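Local coordinates for protein-tyrosine-phosphatase (PDB 2Z72), which catalyses the hydrolytic removal of phosphate from tyrosine-phosphorylated proteins, probably at a two-zinc centre, as a cold-active enzyme of the calcineurin-like phosphoesterase family, at residues I14-S18 with G19-A23; D84-L87 with T88-K92; A268-D271 with T272-H276. One frame throughout, in Å; residues are numbered along the deposited sequence.

Contact 1: residues I14-S18 with G19-A23; sequences ITPIS and GQSTA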
# COMPACT_ATOMS: atom_id res chain seq x y z
N ILE A 14 -5.49 -19.62 3.14
CA ILE A 14 -4.69 -20.42 2.20
C ILE A 14 -5.54 -20.66 0.98
O ILE A 14 -6.69 -21.09 1.12
CB ILE A 14 -4.42 -21.81 2.88
CG1 ILE A 14 -3.73 -21.61 4.22
CG2 ILE A 14 -3.77 -22.74 1.91
CD1 ILE A 14 -2.51 -20.78 4.21
N THR A 15 -5.03 -20.40 -0.21
CA THR A 15 -5.74 -20.59 -1.46
C THR A 15 -4.93 -21.45 -2.40
O THR A 15 -3.94 -21.01 -2.95
CB THR A 15 -6.05 -19.23 -2.12
OG1 THR A 15 -6.98 -18.55 -1.26
CG2 THR A 15 -6.74 -19.44 -3.45
N PRO A 16 -5.30 -22.71 -2.50
CA PRO A 16 -4.51 -23.64 -3.35
C PRO A 16 -4.79 -23.47 -4.78
O PRO A 16 -5.71 -22.73 -5.14
CB PRO A 16 -5.04 -24.98 -2.82
CG PRO A 16 -6.44 -24.75 -2.47
CD PRO A 16 -6.42 -23.36 -1.85
N ILE A 17 -4.08 -24.08 -5.68
CA ILE A 17 -4.35 -23.75 -7.09
C ILE A 17 -5.68 -24.29 -7.55
O ILE A 17 -6.26 -23.79 -8.52
CB ILE A 17 -3.24 -24.24 -8.00
CG1 ILE A 17 -3.39 -23.72 -9.43
CG2 ILE A 17 -3.20 -25.76 -7.98
CD1 ILE A 17 -3.62 -22.22 -9.55
N SER A 18 -6.25 -25.32 -6.97
CA SER A 18 -7.57 -25.79 -7.33
C SER A 18 -8.27 -26.19 -6.06
O SER A 18 -7.69 -26.68 -5.10
CB SER A 18 -7.61 -27.02 -8.28
OG SER A 18 -7.70 -28.20 -7.45
N GLY A 19 -9.58 -25.96 -6.00
CA GLY A 19 -10.14 -26.42 -4.72
C GLY A 19 -10.39 -25.30 -3.75
O GLY A 19 -10.02 -24.12 -3.92
N GLN A 20 -11.05 -25.66 -2.65
CA GLN A 20 -11.47 -24.63 -1.71
C GLN A 20 -10.32 -24.08 -0.86
O GLN A 20 -9.38 -24.78 -0.53
CB GLN A 20 -12.58 -25.07 -0.77
CG GLN A 20 -12.61 -26.51 -0.39
CD GLN A 20 -13.60 -26.71 0.75
OE1 GLN A 20 -14.60 -26.01 0.89
NE2 GLN A 20 -13.25 -27.62 1.61
N SER A 21 -10.46 -22.82 -0.50
CA SER A 21 -9.56 -22.17 0.43
C SER A 21 -9.91 -22.55 1.86
O SER A 21 -10.97 -23.07 2.17
CB SER A 21 -9.66 -20.66 0.19
OG SER A 21 -9.09 -20.27 -1.08
N THR A 22 -8.95 -22.27 2.77
CA THR A 22 -9.04 -22.53 4.17
C THR A 22 -8.66 -21.27 4.94
O THR A 22 -7.72 -20.58 4.51
CB THR A 22 -8.07 -23.65 4.55
OG1 THR A 22 -8.37 -24.85 3.82
CG2 THR A 22 -8.13 -23.97 6.07
N ALA A 23 -9.37 -20.96 5.98
CA ALA A 23 -9.11 -19.79 6.79
C ALA A 23 -8.69 -20.20 8.21
O ALA A 23 -9.36 -21.03 8.86
CB ALA A 23 -10.33 -18.90 6.85
O HOH W 1 -8.73 -22.17 -5.08
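Ile14 and Thr22 close the loop of a beta hairpin, as its last rung, in an antiparallel hydrogen-bonded pair. Ile14 N gives its hydrogen to Thr22 O at 2.8 Å, and Thr22 N returns the bond to Ile14 O at 3.0 Å, both with N-H...O angles of 160°. One step into the loop, the hydroxyls Thr15 OG1 and Ser21 OG lie 2.7 Å apart in a probable hydrogen bond. Each hydroxyl stands beside its own backbone N (chi1 -66° in Thr15, and similar in Ser21), which brings the two oxygens together across the hairpin. Glu186 OE2 is also hydrogen-bonded to Thr15 OG1, so the threonine hydroxyl ties the loop to helix 186-192. At the far end a water donates to two backbone oxygens, reaching Gly19 O at 2.6 Å and Pro16 O at 3.1 Å.

The packing is slighter. Pro16 points its CB toward the returning chain, and its CG lies 3.5 Å from Gln20 O. Ile14 and Thr22 share one face of the sheet, their CB atoms 4.4 Å apart, and beta-branched residues suit the extended backbone of a strand. Gly19 sits at the bend with positive phi (102°), where a CB would run into Ser18 O. Polar bonds at the neck of the loop, a water near the tip and little hydrophobic contact suggest that this largely exposed loop is probably shaped more by hydrogen bonds than by apolar burial.

Contact 2: residues D84-L87 with T88-K92; sequences DVLL and TLLKK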
# COMPACT_ATOMS: atom_id res chain seq x y z
N ASP A 84 -8.27 1.77 12.36
CA ASP A 84 -9.23 2.73 12.81
C ASP A 84 -8.95 4.09 12.22
O ASP A 84 -9.90 4.82 11.81
CB ASP A 84 -9.25 2.84 14.35
CG ASP A 84 -9.59 1.55 15.06
OD1 ASP A 84 -10.29 0.69 14.48
OD2 ASP A 84 -9.16 1.44 16.22
N VAL A 85 -7.70 4.52 12.19
CA VAL A 85 -7.36 5.82 11.63
C VAL A 85 -7.65 5.86 10.12
O VAL A 85 -8.25 6.85 9.64
CB VAL A 85 -5.88 6.16 11.89
CG1 VAL A 85 -5.45 7.45 11.21
CG2 VAL A 85 -5.61 6.25 13.40
N LEU A 86 -7.27 4.83 9.41
CA LEU A 86 -7.60 4.77 7.99
C LEU A 86 -9.07 4.90 7.72
O LEU A 86 -9.53 5.65 6.84
CB LEU A 86 -7.05 3.46 7.42
CG LEU A 86 -7.41 3.15 5.98
CD1 LEU A 86 -6.82 4.19 5.03
CD2 LEU A 86 -6.96 1.73 5.59
N LEU A 87 -9.89 4.12 8.45
CA LEU A 87 -11.30 4.12 8.22
C LEU A 87 -11.88 5.49 8.50
O LEU A 87 -12.72 6.02 7.74
CB LEU A 87 -12.00 3.06 9.06
CG LEU A 87 -13.42 2.70 8.68
CD1 LEU A 87 -13.49 1.85 7.41
CD2 LEU A 87 -14.01 1.90 9.83
N THR A 88 -11.49 6.09 9.63
CA THR A 88 -12.01 7.40 9.96
C THR A 88 -11.66 8.44 8.88
O THR A 88 -12.50 9.23 8.47
CB THR A 88 -11.45 7.85 11.32
OG1 THR A 88 -12.04 6.98 12.30
CG2 THR A 88 -11.80 9.29 11.65
N LEU A 89 -10.40 8.39 8.40
CA LEU A 89 -9.99 9.34 7.39
C LEU A 89 -10.84 9.18 6.13
O LEU A 89 -11.31 10.17 5.54
CB LEU A 89 -8.50 9.12 7.07
CG LEU A 89 -8.01 9.91 5.83
CD1 LEU A 89 -8.16 11.40 6.00
CD2 LEU A 89 -6.53 9.52 5.58
N LEU A 90 -11.04 7.95 5.69
CA LEU A 90 -11.79 7.73 4.44
C LEU A 90 -13.24 8.08 4.60
O LEU A 90 -13.90 8.53 3.68
CB LEU A 90 -11.60 6.28 3.96
CG LEU A 90 -10.16 5.91 3.59
CD1 LEU A 90 -10.12 4.45 3.17
CD2 LEU A 90 -9.56 6.82 2.51
N LYS A 91 -13.82 7.85 5.81
CA LYS A 91 -15.17 8.25 6.07
C LYS A 91 -15.29 9.77 6.04
O LYS A 91 -16.23 10.34 5.43
CB LYS A 91 -15.67 7.74 7.43
CG LYS A 91 -16.00 6.25 7.51
CD LYS A 91 -16.11 5.78 8.99
CE LYS A 91 -17.27 6.50 9.68
NZ LYS A 91 -17.42 6.06 11.12
N LYS A 92 -14.36 10.45 6.76
CA LYS A 92 -14.47 11.91 6.85
C LYS A 92 -14.29 12.56 5.50
O LYS A 92 -14.90 13.62 5.26
CB LYS A 92 -13.42 12.40 7.82
CG LYS A 92 -13.73 12.09 9.29
CD LYS A 92 -14.74 13.03 9.84
CE LYS A 92 -15.13 12.65 11.28
NZ LYS A 92 -16.17 13.55 11.78
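Leu86 and Leu90, one turn apart on helix 83-92, meet through their methyls, with CD1 of Leu86 3.8 Å from CD1 of Leu90. The helix is the crossover of a beta-alpha-beta unit, joining strand 72-76 to strand 108-111. This is its tight side: Leu86 packs on Met111 and Leu90 on Met109, both of strand 108-111, while both leucines also touch Phe128 of helix 122-138. Leu90 turns CG beside its own backbone N (chi1 -63°), which lays that carbon 3.3 Å from Leu86 O. Cutting Leu90 back to an alanine is likely to leave Leu86 CD1 without its partner and open a gap against Met109 and Phe128.

Branched aliphatic residues suit the inner face because it is packed from more than one direction. The outer side is looser and more polar, with Asp84, Lys91 and Lys92 exposed. There Leu87 is only partly buried, touching Phe128 and Ile96, and the flexible Lys91, modelled in two conformations, crosses its side chain only doubtfully. The backbone beneath is regular on both sides: Leu90 N bonds to Leu86 O at 3.0 Å, and Thr88 N to Asp84 O, also at 3.0 Å.

Contact 3: residues A268-D271 with T272-H276; sequences AELD and TILQH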
# COMPACT_ATOMS: atom_id res chain seq x y z
N ALA A 268 16.67 21.68 -8.70
CA ALA A 268 17.26 21.41 -10.04
C ALA A 268 17.39 19.93 -10.37
O ALA A 268 17.10 19.39 -11.41
CB ALA A 268 18.60 22.11 -10.15
N GLU A 269 17.80 19.15 -9.42
CA GLU A 269 18.03 17.71 -9.48
C GLU A 269 16.64 17.07 -9.61
O GLU A 269 16.45 16.21 -10.47
CB GLU A 269 18.72 17.11 -8.25
CG GLU A 269 19.23 15.70 -8.40
CD GLU A 269 19.91 14.69 -7.56
OE1 GLU A 269 20.49 15.12 -6.53
OE2 GLU A 269 19.85 13.46 -7.96
N LEU A 270 15.69 17.57 -8.82
CA LEU A 270 14.32 17.07 -8.99
C LEU A 270 13.79 17.29 -10.40
O LEU A 270 13.15 16.38 -10.97
CB LEU A 270 13.43 17.74 -7.94
CG LEU A 270 12.00 17.29 -7.89
CD1 LEU A 270 11.88 15.80 -7.55
CD2 LEU A 270 11.29 18.10 -6.83
N ASP A 271 14.06 18.46 -10.95
CA ASP A 271 13.59 18.76 -12.28
C ASP A 271 14.10 17.74 -13.27
O ASP A 271 13.38 17.37 -14.19
CB ASP A 271 14.02 20.17 -12.73
CG ASP A 271 13.28 21.25 -11.99
OD1 ASP A 271 12.15 21.01 -11.53
OD2 ASP A 271 13.86 22.38 -11.98
N THR A 272 15.32 17.29 -13.07
CA THR A 272 15.82 16.29 -14.03
C THR A 272 15.06 14.97 -13.91
O THR A 272 14.85 14.30 -14.93
CB THR A 272 17.32 16.04 -13.81
OG1 THR A 272 18.06 17.23 -14.03
CG2 THR A 272 17.86 15.04 -14.80
N ILE A 273 14.63 14.63 -12.73
CA ILE A 273 13.82 13.41 -12.58
C ILE A 273 12.43 13.58 -13.13
O ILE A 273 11.90 12.73 -13.85
CB ILE A 273 13.88 12.99 -11.10
CG1 ILE A 273 15.32 12.64 -10.73
CG2 ILE A 273 12.84 11.92 -10.84
CD1 ILE A 273 15.65 12.71 -9.26
N LEU A 274 11.77 14.72 -12.83
CA LEU A 274 10.48 14.99 -13.38
C LEU A 274 10.51 14.90 -14.93
O LEU A 274 9.66 14.33 -15.57
CB LEU A 274 10.00 16.40 -13.02
CG LEU A 274 9.74 16.69 -11.54
CD1 LEU A 274 9.47 18.18 -11.28
CD2 LEU A 274 8.60 15.80 -11.07
N GLN A 275 11.53 15.53 -15.53
CA GLN A 275 11.68 15.52 -16.98
C GLN A 275 11.88 14.11 -17.51
O GLN A 275 11.35 13.72 -18.56
CB GLN A 275 12.88 16.45 -17.37
CG GLN A 275 12.45 17.92 -17.34
CD GLN A 275 13.62 18.88 -17.24
OE1 GLN A 275 13.47 20.06 -16.82
NE2 GLN A 275 14.78 18.37 -17.67
N HIS A 276 12.64 13.30 -16.77
CA HIS A 276 12.91 11.96 -17.26
C HIS A 276 11.63 11.15 -17.44
O HIS A 276 11.54 10.36 -18.36
CB HIS A 276 13.80 11.23 -16.20
CG HIS A 276 14.23 9.88 -16.64
ND1 HIS A 276 13.78 8.62 -16.32
CD2 HIS A 276 15.16 9.67 -17.58
CE1 HIS A 276 14.41 7.69 -17.00
NE2 HIS A 276 15.27 8.33 -17.75
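Asp271 and Gln275 are joined by the backbone of helix 267-277: Gln275 N donates to Asp271 O at 2.9 Å. The neighbouring bond, from Leu274 N to Leu270 O, is shorter at 2.8 Å and straighter, with an N-H...O angle of 170°. Earlier in the helix the donors are shared. Thr272 N reaches Ala268 O at 3.2 Å and makes a second, weak bond to Glu269 O; Ile273 N likewise bonds to Glu269 O and weakly to Leu270 O. Glu269 O and Leu270 O thus each accept two hydrogens, a mixture of alpha-helical and shorter i to i+3 bonding.

The acidic side chains find their partners beyond the helix. Glu269 OE2 is hydrogen-bonded to Ser212 OG, and Asp271 OD1 forms a salt bridge with Lys299 NZ, which probably helps to keep the carboxylate ionised. Asp271 OD1 also lies 3.9 Å from Leu274 CD1, as the aspartate and leucine side chains cross. Lys299 touches both Leu270 and Leu274, so its aliphatic chain probably joins their apolar patch, where Leu270 CG is 4.3 Å from Leu274 CD1. Gln275, a long polar residue fit for the exposed side, sets CG beside its own N (chi1 -79°), 3.3 Å from Asp271 O, and then runs on extended. Ile273 and Leu274 rest on Ile282, the pattern of an amphipathic helix packed on the strand 281-284 that follows it and leads toward the zinc ligand His286.

Overall arrangement
Contact 1 lies at the surface, whereas contacts 2 and 3 each have one buried and one open side. None shares a helix or strand with another: contact 1 closes a hairpin of the three-stranded antiparallel sheet, contact 2 stays within a crossover helix, and contact 3 within a helix beside the six-stranded mixed sheet. Their centres are 32 to 46 Å apart, and contacts 1 and 3 lie on opposite sides of the chain's centre. Chemistry follows place. The hairpin relies on a main-chain pair, hydroxyls and a water, the crossover helix on leucines facing its sheet, and helix 267-277 combines aliphatic packing with acidic groups that reach outside partners.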